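Local coordinates for putative uncharacterized protein (Ustilago maydis, PDB 4GNX) that probably serves as the large subunit of replication protein A, binding single-stranded DNA through OB-fold domains, at residues Y342-S347 / G361-A366; R295-Y300 / N397-F402; L283-K288 / A415-T420. All blocks are in the same frame, centred on the assembly; numbering follows the deposited sequence.

In the fold
All three contacts belong to the C-terminal OB fold, whose antiparallel sheet runs in the order 355-362, 341-352, 290-310, 398-411, 414-426. Contacts 1 and 2 are mostly buried. Contact 1 joins a hairpin and the start of the helix that follows it, whereas contact 2 pairs strands far apart in sequence through four backbone hydrogen bonds. Contact 3 is smaller and partly buried: a loop rests on strand 414-426 without any hydrogen bond. Contacts 1 and 3 touch where Phe362 meets Thr420; contact 2 stays separate but shares the sheet. Each also reaches the DNA differently, by a phenylalanine stack, a serine hydroxyl and an arginine in contact 1, a tyrosine hydroxyl in contact 2 and arginines in contact 3.

Contact 1 of 3, residues Y342-S347 / G361-A366; sequences YRYILS and GFNEDA. With nucleotides of chain G.
Asn363 lies against the guanidinium of Arg343, their side chains crossing at about a right angle: CB of Asn363 comes 3.3 Å from NH2 of Arg343, and OD1 of Asn363 stands over the same planar group, toward its rim. The two planes are turned 43° apart, so this is contact over a face rather than flat stacking. The long arginine, bent at chi3 (87°), can cover the asparagine and still bring NE to 3.6 Å from O2 of the thymidine DT13 of chain G. Deeper in, the methyl of Ala366 meets Tyr344, with CB to CB at 3.6 Å, and also packs on CB of Leu346. A small residue fits here because the first helical turn passes close to the strand. The backbones of Leu346 and Gly361 form an antiparallel hydrogen-bonded pair, the amide N of Leu346 reaching O of Gly361 at 2.8 Å and N of Gly361 reaching O of Leu346 at 2.9 Å. These are the neighbouring strands of the hairpin 341-352 and 355-362 in the OB fold, and the second strand leads on to helix 363-370. Phe362 takes the N-cap position, and its carbonyl O receives the amide of Ala366. With CG anti to its carbonyl carbon (chi1 -63°), the Phe362 ring has one face covered by a base of the bound DNA: C4 of DT13 of chain G lies 3.4 Å from the ring plane, over its centre. Farther along strand 341-352, Ser347 OG donates a 2.8 Å hydrogen bond to O2 of DT18 of chain G, a task suited to a short hydroxyl. In the next shell, the carbonyl of Met372 holds the buried Tyr344 hydroxyl by a hydrogen bond, while Leu377 and Ile370 pack on this tyrosine; the ring of Tyr342 stacks with His378.

Contact 2 of 3, residues R295-Y300 / N397-F402; sequences RATVVY and NRMYMF. With nucleotides of chain G.
Strands 295-300 and 398-402 run antiparallel at 137°, pairing Ala296 with Tyr400 through two hydrogen bonds, N of Ala296 to O of Tyr400 at 3.0 Å and N of Tyr400 to O of Ala296 at 2.9 Å; two further bonds follow, from N of Val298 to O of Arg398 and from N of Asn397 to O of Val298. On one face of this ladder Thr297 sits opposite Met399. The threonine turns OG1 beside its own backbone N (chi1 -61°), facing Met399 CE at 3.7 Å, and leaves CG2 against the carbonyl O of Arg398, so a branched residue fills both directions. Beside them Met401 lies near Arg295, its SD 4.2 Å from Arg295 CB, and a second protein chain covers part of this face, with its Leu9 on Thr297 and its Arg92 on Met399. The face carrying Ala296, Val298 and Tyr400 turns largely into the OB-fold barrel, where apolar groups suit: Val298 CG2 comes to the edge of the Phe402 ring, 4.1 Å from CZ, and touches CE1 of Tyr400 as well. Ala296, small enough to leave room for the ring, sets CB against CE1 of Phe402, which also packs on Val350, Leu359 and Ile421. Along its other edge, strand 290-310 pairs with strand 341-352, where Val299 and Tyr300 both face Asn349 in a classic beta bulge. Tyr300 points away from strand 398-402, and its OH donates a 2.7 Å hydrogen bond to OP1 of DT19 of chain G, a backbone phosphate oxygen near the ring plane.

Contact 3 of 3, residues L283-K288 / A415-T420; sequences LGMSEK and ARVRYT. With nucleotides of chain G.
Met285 and Val417 meet with their side chains at about a right angle, where the loop leading into strand 290-310 lies on strand 414-426 of the OB-fold barrel. The valine presents its two branches to different parts of the loop. CG1, anti to the backbone N (chi1 175°), lies toward the carbonyls of Leu283 and Gly284, while CG2 faces Met285 SD at 3.4 Å and Gly284 O at 3.6 Å. A flexible thioether suits this partly open place: bent at chi2 (-96°), the methionine carries its sulfur and CE across the valine methyl CG2. Gly284, with a positive phi of 81°, lets the loop turn close to the strand, and Asp290 OD1 accepts a hydrogen bond from its amide. Tyr419 backs the same side. Val417 CG1 lies over one face of the Tyr419 ring, toward the rim, and Val278 and Phe292 pack on this tyrosine further in. Arg418 points away from the loop, toward the DNA, as befits a long cationic residue: its NE forms a salt bridge with Asp409, which would help to orient the guanidinium near the base of DT14 of chain G. Back at the loop, the Tyr419 hydroxyl OH lies 4.1 Å from Leu283 O, too far for a hydrogen bond.

Contact 1 of 3, residues Y342-S347 / G361-A366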
# COMPACT_ATOMS: atom_id res chain seq x y z
N TYR C 342 4.09 -34.89 -12.41
CA TYR C 342 3.49 -33.74 -13.07
C TYR C 342 3.90 -32.47 -12.36
O TYR C 342 3.74 -32.35 -11.16
CB TYR C 342 1.97 -33.88 -13.14
CG TYR C 342 1.51 -35.07 -13.96
CD1 TYR C 342 1.16 -36.28 -13.34
CD2 TYR C 342 1.44 -35.01 -15.36
CE1 TYR C 342 0.73 -37.37 -14.08
CE2 TYR C 342 1.02 -36.10 -16.11
CZ TYR C 342 0.67 -37.28 -15.46
OH TYR C 342 0.25 -38.38 -16.19
N ARG C 343 4.46 -31.55 -13.13
CA ARG C 343 4.88 -30.27 -12.59
C ARG C 343 4.14 -29.15 -13.30
O ARG C 343 3.77 -29.27 -14.47
CB ARG C 343 6.39 -30.09 -12.75
CG ARG C 343 7.22 -30.99 -11.86
CD ARG C 343 8.67 -30.52 -11.78
NE ARG C 343 8.92 -29.51 -10.73
CZ ARG C 343 9.07 -29.78 -9.43
NH1 ARG C 343 8.97 -31.02 -8.96
NH2 ARG C 343 9.31 -28.79 -8.59
N TYR C 344 3.93 -28.05 -12.59
CA TYR C 344 3.26 -26.89 -13.17
C TYR C 344 4.17 -26.06 -14.05
O TYR C 344 5.36 -25.90 -13.77
CB TYR C 344 2.66 -25.98 -12.08
CG TYR C 344 1.37 -26.50 -11.46
CD1 TYR C 344 1.30 -26.80 -10.09
CD2 TYR C 344 0.23 -26.70 -12.23
CE1 TYR C 344 0.13 -27.28 -9.52
CE2 TYR C 344 -0.94 -27.18 -11.66
CZ TYR C 344 -0.98 -27.46 -10.30
OH TYR C 344 -2.14 -27.93 -9.75
N ILE C 345 3.58 -25.54 -15.12
CA ILE C 345 4.14 -24.45 -15.92
C ILE C 345 3.07 -23.38 -16.09
O ILE C 345 2.61 -23.10 -17.19
CB ILE C 345 4.71 -24.96 -17.26
CG1 ILE C 345 3.88 -26.15 -17.77
CG2 ILE C 345 6.16 -25.36 -17.05
CD1 ILE C 345 4.24 -26.69 -19.14
N LEU C 346 2.67 -22.81 -14.97
CA LEU C 346 1.52 -21.94 -14.89
C LEU C 346 1.63 -20.66 -15.71
O LEU C 346 2.60 -19.91 -15.60
CB LEU C 346 1.29 -21.58 -13.44
CG LEU C 346 0.08 -20.69 -13.11
CD1 LEU C 346 -1.03 -21.59 -12.60
CD2 LEU C 346 0.48 -19.67 -12.05
N SER C 347 0.61 -20.40 -16.52
CA SER C 347 0.50 -19.13 -17.22
C SER C 347 -0.75 -18.39 -16.72
O SER C 347 -1.88 -18.80 -17.01
CB SER C 347 0.41 -19.36 -18.72
OG SER C 347 0.98 -18.27 -19.41
N GLY C 361 4.39 -19.16 -13.41
CA GLY C 361 4.66 -19.77 -12.12
C GLY C 361 5.07 -21.23 -12.24
O GLY C 361 4.67 -21.95 -13.16
N PHE C 362 5.86 -21.68 -11.27
CA PHE C 362 6.34 -23.04 -11.25
C PHE C 362 5.76 -23.82 -10.09
O PHE C 362 4.98 -23.28 -9.30
CB PHE C 362 7.86 -23.05 -11.27
CG PHE C 362 8.44 -22.44 -12.51
CD1 PHE C 362 8.95 -21.14 -12.50
CD2 PHE C 362 8.45 -23.15 -13.70
CE1 PHE C 362 9.48 -20.57 -13.65
CE2 PHE C 362 8.98 -22.59 -14.86
CZ PHE C 362 9.49 -21.30 -14.83
N ASN C 363 6.17 -25.08 -9.98
CA ASN C 363 5.53 -26.08 -9.13
C ASN C 363 5.12 -25.61 -7.72
O ASN C 363 3.98 -25.83 -7.30
CB ASN C 363 6.37 -27.36 -9.08
CG ASN C 363 5.58 -28.56 -8.57
OD1 ASN C 363 5.91 -29.12 -7.53
ND2 ASN C 363 4.54 -28.95 -9.31
N GLU C 364 6.02 -24.95 -7.00
CA GLU C 364 5.75 -24.54 -5.63
C GLU C 364 4.63 -23.51 -5.59
O GLU C 364 3.56 -23.75 -5.02
CB GLU C 364 7.00 -23.99 -4.95
CG GLU C 364 8.18 -24.96 -4.85
CD GLU C 364 9.08 -24.97 -6.08
OE1 GLU C 364 8.66 -24.45 -7.16
OE2 GLU C 364 10.21 -25.51 -5.98
N ASP C 365 4.87 -22.37 -6.22
CA ASP C 365 3.95 -21.22 -6.19
C ASP C 365 2.63 -21.47 -6.92
O ASP C 365 1.58 -20.95 -6.52
CB ASP C 365 4.65 -19.96 -6.72
CG ASP C 365 5.73 -19.44 -5.75
OD1 ASP C 365 5.38 -18.95 -4.65
OD2 ASP C 365 6.93 -19.51 -6.09
N ALA C 366 2.67 -22.26 -7.98
CA ALA C 366 1.44 -22.58 -8.69
C ALA C 366 0.53 -23.51 -7.90
O ALA C 366 -0.69 -23.50 -8.11
CB ALA C 366 1.74 -23.15 -10.07
P DT G 13 15.56 -28.92 -14.65
OP1 DT G 13 14.79 -30.18 -14.59
OP2 DT G 13 16.96 -28.96 -15.16
O5' DT G 13 14.73 -27.84 -15.49
C5' DT G 13 13.88 -28.21 -16.60
C4' DT G 13 12.43 -27.95 -16.27
O4' DT G 13 12.30 -27.42 -14.94
C3' DT G 13 11.72 -26.93 -17.16
O3' DT G 13 11.03 -27.62 -18.19
C2' DT G 13 10.65 -26.34 -16.26
C1' DT G 13 11.08 -26.70 -14.84
N1 DT G 13 11.32 -25.53 -13.99
C2 DT G 13 10.87 -25.55 -12.69
O2 DT G 13 10.25 -26.49 -12.20
N3 DT G 13 11.16 -24.41 -11.97
C4 DT G 13 11.84 -23.29 -12.41
O4 DT G 13 12.03 -22.35 -11.65
C5 DT G 13 12.28 -23.35 -13.79
C7 DT G 13 13.03 -22.19 -14.36
C6 DT G 13 12.00 -24.45 -14.50
P DT G 18 -2.12 -15.49 -28.10
OP1 DT G 18 -2.38 -16.20 -29.39
OP2 DT G 18 -2.18 -14.01 -28.05
O5' DT G 18 -3.13 -16.08 -27.02
C5' DT G 18 -3.43 -17.49 -26.96
C4' DT G 18 -3.42 -17.96 -25.53
O4' DT G 18 -2.12 -17.71 -24.97
C3' DT G 18 -4.40 -17.23 -24.61
O3' DT G 18 -5.66 -17.92 -24.48
C2' DT G 18 -3.66 -17.11 -23.29
C1' DT G 18 -2.21 -17.46 -23.59
N1 DT G 18 -1.22 -16.41 -23.26
C2 DT G 18 -0.18 -16.77 -22.43
O2 DT G 18 -0.07 -17.88 -21.95
N3 DT G 18 0.72 -15.76 -22.19
C4 DT G 18 0.69 -14.48 -22.69
O4 DT G 18 1.58 -13.68 -22.39
C5 DT G 18 -0.42 -14.18 -23.56
C7 DT G 18 -0.54 -12.80 -24.15
C6 DT G 18 -1.31 -15.15 -23.81

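Contact 2 of 3, residues R295-Y300 / N397-F402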
# COMPACT_ATOMS: atom_id res chain seq x y z
N ARG C 295 0.59 -6.15 -5.89
CA ARG C 295 -0.70 -6.64 -5.41
C ARG C 295 -1.57 -6.77 -6.66
O ARG C 295 -1.81 -5.78 -7.34
CB ARG C 295 -1.33 -5.62 -4.47
CG ARG C 295 -2.24 -6.24 -3.44
CD ARG C 295 -3.16 -5.26 -2.72
NE ARG C 295 -2.54 -4.09 -2.08
CZ ARG C 295 -1.72 -4.14 -1.03
NH1 ARG C 295 -1.34 -5.29 -0.48
NH2 ARG C 295 -1.25 -3.01 -0.53
N ALA C 296 -2.01 -7.99 -6.98
CA ALA C 296 -2.89 -8.19 -8.13
C ALA C 296 -3.86 -9.33 -7.92
O ALA C 296 -3.68 -10.15 -7.01
CB ALA C 296 -2.09 -8.39 -9.40
N THR C 297 -4.89 -9.37 -8.76
CA THR C 297 -5.92 -10.38 -8.65
C THR C 297 -5.78 -11.35 -9.79
O THR C 297 -5.64 -10.92 -10.94
CB THR C 297 -7.33 -9.77 -8.72
OG1 THR C 297 -7.51 -8.85 -7.64
CG2 THR C 297 -8.37 -10.84 -8.64
N VAL C 298 -5.82 -12.64 -9.49
CA VAL C 298 -5.82 -13.61 -10.55
C VAL C 298 -7.16 -13.51 -11.26
O VAL C 298 -8.20 -13.69 -10.66
CB VAL C 298 -5.50 -15.06 -10.09
CG1 VAL C 298 -5.73 -16.05 -11.22
CG2 VAL C 298 -4.06 -15.16 -9.62
N VAL C 299 -7.09 -13.18 -12.54
CA VAL C 299 -8.25 -13.07 -13.42
C VAL C 299 -8.40 -14.29 -14.36
O VAL C 299 -9.52 -14.62 -14.76
CB VAL C 299 -8.14 -11.77 -14.23
CG1 VAL C 299 -8.75 -11.90 -15.61
CG2 VAL C 299 -8.77 -10.62 -13.46
N TYR C 300 -7.30 -14.94 -14.71
CA TYR C 300 -7.33 -16.10 -15.62
C TYR C 300 -6.12 -17.01 -15.50
O TYR C 300 -4.99 -16.53 -15.37
CB TYR C 300 -7.46 -15.65 -17.09
CG TYR C 300 -7.56 -16.80 -18.09
CD1 TYR C 300 -8.75 -17.53 -18.21
CD2 TYR C 300 -6.49 -17.15 -18.91
CE1 TYR C 300 -8.87 -18.59 -19.11
CE2 TYR C 300 -6.60 -18.21 -19.81
CZ TYR C 300 -7.78 -18.92 -19.91
OH TYR C 300 -7.90 -19.97 -20.80
N ASN C 397 -10.22 -14.86 -9.26
CA ASN C 397 -10.92 -13.97 -8.32
C ASN C 397 -10.30 -14.02 -6.93
O ASN C 397 -11.01 -13.91 -5.93
CB ASN C 397 -12.43 -14.27 -8.26
CG ASN C 397 -13.24 -13.12 -7.65
OD1 ASN C 397 -12.70 -12.05 -7.41
ND2 ASN C 397 -14.52 -13.35 -7.39
N ARG C 398 -8.97 -14.17 -6.88
CA ARG C 398 -8.24 -14.21 -5.61
C ARG C 398 -7.05 -13.28 -5.69
O ARG C 398 -6.45 -13.14 -6.76
CB ARG C 398 -7.75 -15.61 -5.29
CG ARG C 398 -8.83 -16.62 -5.10
CD ARG C 398 -8.54 -17.43 -3.84
NE ARG C 398 -9.25 -18.69 -3.89
CZ ARG C 398 -10.31 -18.97 -3.16
NH1 ARG C 398 -10.78 -18.08 -2.30
NH2 ARG C 398 -10.89 -20.16 -3.28
N MET C 399 -6.71 -12.67 -4.56
CA MET C 399 -5.74 -11.57 -4.52
C MET C 399 -4.42 -11.93 -3.84
O MET C 399 -4.39 -12.51 -2.75
CB MET C 399 -6.38 -10.38 -3.81
CG MET C 399 -5.79 -9.05 -4.20
SD MET C 399 -6.76 -7.65 -3.61
CE MET C 399 -8.42 -8.15 -4.10
N TYR C 400 -3.31 -11.55 -4.48
CA TYR C 400 -1.99 -11.93 -3.96
C TYR C 400 -0.98 -10.81 -3.99
O TYR C 400 -1.03 -9.96 -4.87
CB TYR C 400 -1.38 -13.10 -4.75
CG TYR C 400 -2.19 -14.36 -4.68
CD1 TYR C 400 -3.24 -14.58 -5.55
CD2 TYR C 400 -1.92 -15.30 -3.73
CE1 TYR C 400 -4.00 -15.72 -5.47
CE2 TYR C 400 -2.66 -16.45 -3.64
CZ TYR C 400 -3.70 -16.66 -4.51
OH TYR C 400 -4.42 -17.82 -4.41
N MET C 401 -0.05 -10.85 -3.05
CA MET C 401 1.21 -10.15 -3.22
C MET C 401 2.11 -11.05 -4.04
O MET C 401 2.34 -12.20 -3.68
CB MET C 401 1.87 -9.82 -1.89
CG MET C 401 1.59 -8.41 -1.38
SD MET C 401 2.06 -7.06 -2.50
CE MET C 401 3.66 -7.65 -3.08
N PHE C 402 2.58 -10.53 -5.17
CA PHE C 402 3.45 -11.30 -6.05
C PHE C 402 4.86 -10.74 -6.06
O PHE C 402 5.08 -9.56 -6.31
CB PHE C 402 2.92 -11.26 -7.48
CG PHE C 402 1.65 -12.00 -7.70
CD1 PHE C 402 0.48 -11.32 -7.96
CD2 PHE C 402 1.64 -13.39 -7.69
CE1 PHE C 402 -0.71 -12.00 -8.18
CE2 PHE C 402 0.46 -14.08 -7.90
CZ PHE C 402 -0.72 -13.39 -8.15
P DT G 20 -12.43 -16.77 -22.49
OP1 DT G 20 -13.33 -17.94 -22.31
OP2 DT G 20 -12.73 -15.79 -23.57
O5' DT G 20 -12.32 -15.96 -21.12
C5' DT G 20 -11.67 -16.53 -19.95
C4' DT G 20 -11.87 -15.68 -18.71
O4' DT G 20 -10.75 -14.79 -18.52
C3' DT G 20 -13.13 -14.81 -18.65
O3' DT G 20 -13.94 -15.18 -17.52
C2' DT G 20 -12.63 -13.39 -18.47
C1' DT G 20 -11.14 -13.45 -18.78
N1 DT G 20 -10.76 -13.14 -20.17
C2 DT G 20 -9.43 -13.16 -20.50
O2 DT G 20 -8.54 -13.41 -19.70
N3 DT G 20 -9.16 -12.87 -21.82
C4 DT G 20 -10.08 -12.57 -22.81
O4 DT G 20 -9.69 -12.33 -23.95
C5 DT G 20 -11.46 -12.58 -22.39
C7 DT G 20 -12.53 -12.26 -23.39
C6 DT G 20 -11.73 -12.85 -21.11
P DT G 19 -5.92 -19.46 -24.08
OP1 DT G 19 -5.91 -19.56 -22.60
OP2 DT G 19 -5.00 -20.33 -24.86
O5' DT G 19 -7.41 -19.82 -24.54
C5' DT G 19 -8.36 -18.82 -24.94
C4' DT G 19 -8.96 -18.14 -23.73
O4' DT G 19 -8.12 -17.05 -23.32
C3' DT G 19 -10.32 -17.49 -23.97
O3' DT G 19 -10.95 -17.34 -22.69
C2' DT G 19 -9.94 -16.14 -24.53
C1' DT G 19 -8.67 -15.80 -23.74
N1 DT G 19 -7.62 -15.07 -24.49
C2 DT G 19 -6.65 -14.43 -23.75
O2 DT G 19 -6.62 -14.44 -22.53
N3 DT G 19 -5.69 -13.79 -24.50
C4 DT G 19 -5.61 -13.72 -25.88
O4 DT G 19 -4.69 -13.10 -26.41
C5 DT G 19 -6.67 -14.41 -26.59
C7 DT G 19 -6.67 -14.39 -28.08
C6 DT G 19 -7.60 -15.04 -25.87

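Contact 3 of 3, residues L283-K288 / A415-T420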
# COMPACT_ATOMS: atom_id res chain seq x y z
N LEU C 283 10.64 -2.39 -17.25
CA LEU C 283 11.36 -3.29 -16.36
C LEU C 283 11.64 -4.62 -17.04
O LEU C 283 10.74 -5.25 -17.59
CB LEU C 283 10.58 -3.49 -15.06
CG LEU C 283 10.89 -2.59 -13.86
CD1 LEU C 283 11.25 -1.16 -14.24
CD2 LEU C 283 9.72 -2.58 -12.90
N GLY C 284 12.91 -5.02 -16.99
CA GLY C 284 13.35 -6.31 -17.49
C GLY C 284 13.54 -6.32 -18.98
O GLY C 284 13.66 -7.38 -19.58
N MET C 285 13.56 -5.12 -19.57
CA MET C 285 13.75 -4.94 -21.01
C MET C 285 15.22 -4.79 -21.37
O MET C 285 15.56 -4.87 -22.54
CB MET C 285 12.96 -3.74 -21.53
CG MET C 285 11.45 -3.81 -21.29
SD MET C 285 10.47 -4.45 -22.66
CE MET C 285 8.82 -4.36 -21.97
N SER C 286 16.09 -4.57 -20.39
CA SER C 286 17.54 -4.61 -20.66
C SER C 286 18.13 -5.89 -20.07
O SER C 286 17.41 -6.66 -19.43
CB SER C 286 18.25 -3.35 -20.16
OG SER C 286 18.13 -3.20 -18.76
N GLU C 287 19.43 -6.12 -20.31
CA GLU C 287 20.12 -7.36 -19.93
C GLU C 287 19.97 -7.75 -18.46
O GLU C 287 19.64 -8.90 -18.14
CB GLU C 287 21.60 -7.29 -20.31
CG GLU C 287 21.89 -7.39 -21.81
CD GLU C 287 23.35 -7.19 -22.18
OE1 GLU C 287 24.22 -7.32 -21.28
OE2 GLU C 287 23.64 -6.91 -23.36
N LYS C 288 20.23 -6.77 -17.58
CA LYS C 288 20.09 -6.94 -16.12
C LYS C 288 18.64 -7.05 -15.63
O LYS C 288 17.85 -6.09 -15.74
CB LYS C 288 20.83 -5.81 -15.37
CG LYS C 288 22.21 -6.19 -14.85
CD LYS C 288 22.12 -7.42 -13.96
CE LYS C 288 23.36 -7.59 -13.09
NZ LYS C 288 23.15 -8.70 -12.11
N ALA C 415 12.81 -11.90 -29.27
CA ALA C 415 13.08 -11.69 -27.86
C ALA C 415 11.88 -11.12 -27.09
O ALA C 415 11.49 -9.97 -27.31
CB ALA C 415 14.30 -10.79 -27.70
N ARG C 416 11.32 -11.91 -26.18
CA ARG C 416 10.19 -11.49 -25.35
C ARG C 416 10.63 -11.28 -23.91
O ARG C 416 11.48 -12.02 -23.40
CB ARG C 416 9.07 -12.53 -25.39
CG ARG C 416 8.21 -12.50 -26.65
CD ARG C 416 7.10 -11.46 -26.56
NE ARG C 416 6.14 -11.54 -27.67
CZ ARG C 416 4.82 -11.77 -27.54
NH1 ARG C 416 4.26 -11.92 -26.35
NH2 ARG C 416 4.06 -11.82 -28.63
N VAL C 417 10.04 -10.28 -23.24
CA VAL C 417 10.18 -10.17 -21.78
C VAL C 417 9.26 -11.16 -21.10
O VAL C 417 8.12 -11.34 -21.52
CB VAL C 417 9.85 -8.76 -21.24
CG1 VAL C 417 9.90 -8.75 -19.72
CG2 VAL C 417 10.83 -7.74 -21.79
N ARG C 418 9.76 -11.82 -20.05
CA ARG C 418 8.87 -12.64 -19.25
C ARG C 418 8.86 -12.26 -17.76
O ARG C 418 9.85 -11.77 -17.21
CB ARG C 418 9.08 -14.13 -19.49
CG ARG C 418 8.84 -14.52 -20.95
CD ARG C 418 8.09 -15.83 -21.14
NE ARG C 418 8.86 -17.00 -20.71
CZ ARG C 418 8.55 -17.76 -19.66
NH1 ARG C 418 7.47 -17.50 -18.93
NH2 ARG C 418 9.32 -18.79 -19.35
N TYR C 419 7.71 -12.45 -17.14
CA TYR C 419 7.52 -12.13 -15.75
C TYR C 419 7.33 -13.43 -14.96
O TYR C 419 6.37 -14.19 -15.19
CB TYR C 419 6.34 -11.18 -15.58
CG TYR C 419 6.46 -9.88 -16.37
CD1 TYR C 419 5.65 -9.62 -17.47
CD2 TYR C 419 7.39 -8.91 -15.99
CE1 TYR C 419 5.78 -8.43 -18.19
CE2 TYR C 419 7.52 -7.72 -16.70
CZ TYR C 419 6.72 -7.48 -17.80
OH TYR C 419 6.88 -6.29 -18.48
N THR C 420 8.24 -13.69 -14.04
CA THR C 420 8.22 -14.92 -13.28
C THR C 420 7.84 -14.63 -11.84
O THR C 420 8.25 -13.64 -11.26
CB THR C 420 9.59 -15.62 -13.32
OG1 THR C 420 10.12 -15.52 -14.64
CG2 THR C 420 9.45 -17.09 -12.95
P DT G 17 4.34 -16.33 -29.27
OP1 DT G 17 5.22 -16.29 -30.47
OP2 DT G 17 4.48 -15.28 -28.22
O5' DT G 17 2.83 -16.30 -29.80
C5' DT G 17 1.93 -17.40 -29.54
C4' DT G 17 1.18 -17.17 -28.24
O4' DT G 17 2.08 -17.37 -27.12
C3' DT G 17 0.57 -15.78 -28.05
O3' DT G 17 -0.72 -15.94 -27.46
C2' DT G 17 1.49 -15.12 -27.04
C1' DT G 17 1.87 -16.32 -26.19
N1 DT G 17 3.09 -16.20 -25.36
C2 DT G 17 3.55 -17.33 -24.73
O2 DT G 17 3.02 -18.43 -24.85
N3 DT G 17 4.68 -17.15 -23.97
C4 DT G 17 5.37 -15.97 -23.76
O4 DT G 17 6.36 -15.95 -23.05
C5 DT G 17 4.82 -14.81 -24.44
C7 DT G 17 5.49 -13.49 -24.27
C6 DT G 17 3.72 -14.98 -25.19
P DT G 14 11.68 -27.77 -19.62
OP1 DT G 14 12.36 -29.09 -19.63
OP2 DT G 14 12.44 -26.54 -19.97
O5' DT G 14 10.34 -27.79 -20.48
C5' DT G 14 9.16 -28.42 -19.96
C4' DT G 14 8.02 -28.24 -20.93
O4' DT G 14 7.29 -27.05 -20.56
C3' DT G 14 8.46 -28.05 -22.38
O3' DT G 14 7.60 -28.70 -23.31
C2' DT G 14 8.44 -26.55 -22.57
C1' DT G 14 7.41 -26.05 -21.57
N1 DT G 14 7.82 -24.80 -20.91
C2 DT G 14 7.03 -23.68 -21.09
O2 DT G 14 6.00 -23.69 -21.74
N3 DT G 14 7.50 -22.55 -20.47
C4 DT G 14 8.65 -22.42 -19.71
O4 DT G 14 8.94 -21.34 -19.21
C5 DT G 14 9.43 -23.63 -19.57
C7 DT G 14 10.70 -23.59 -18.77
C6 DT G 14 8.99 -24.74 -20.17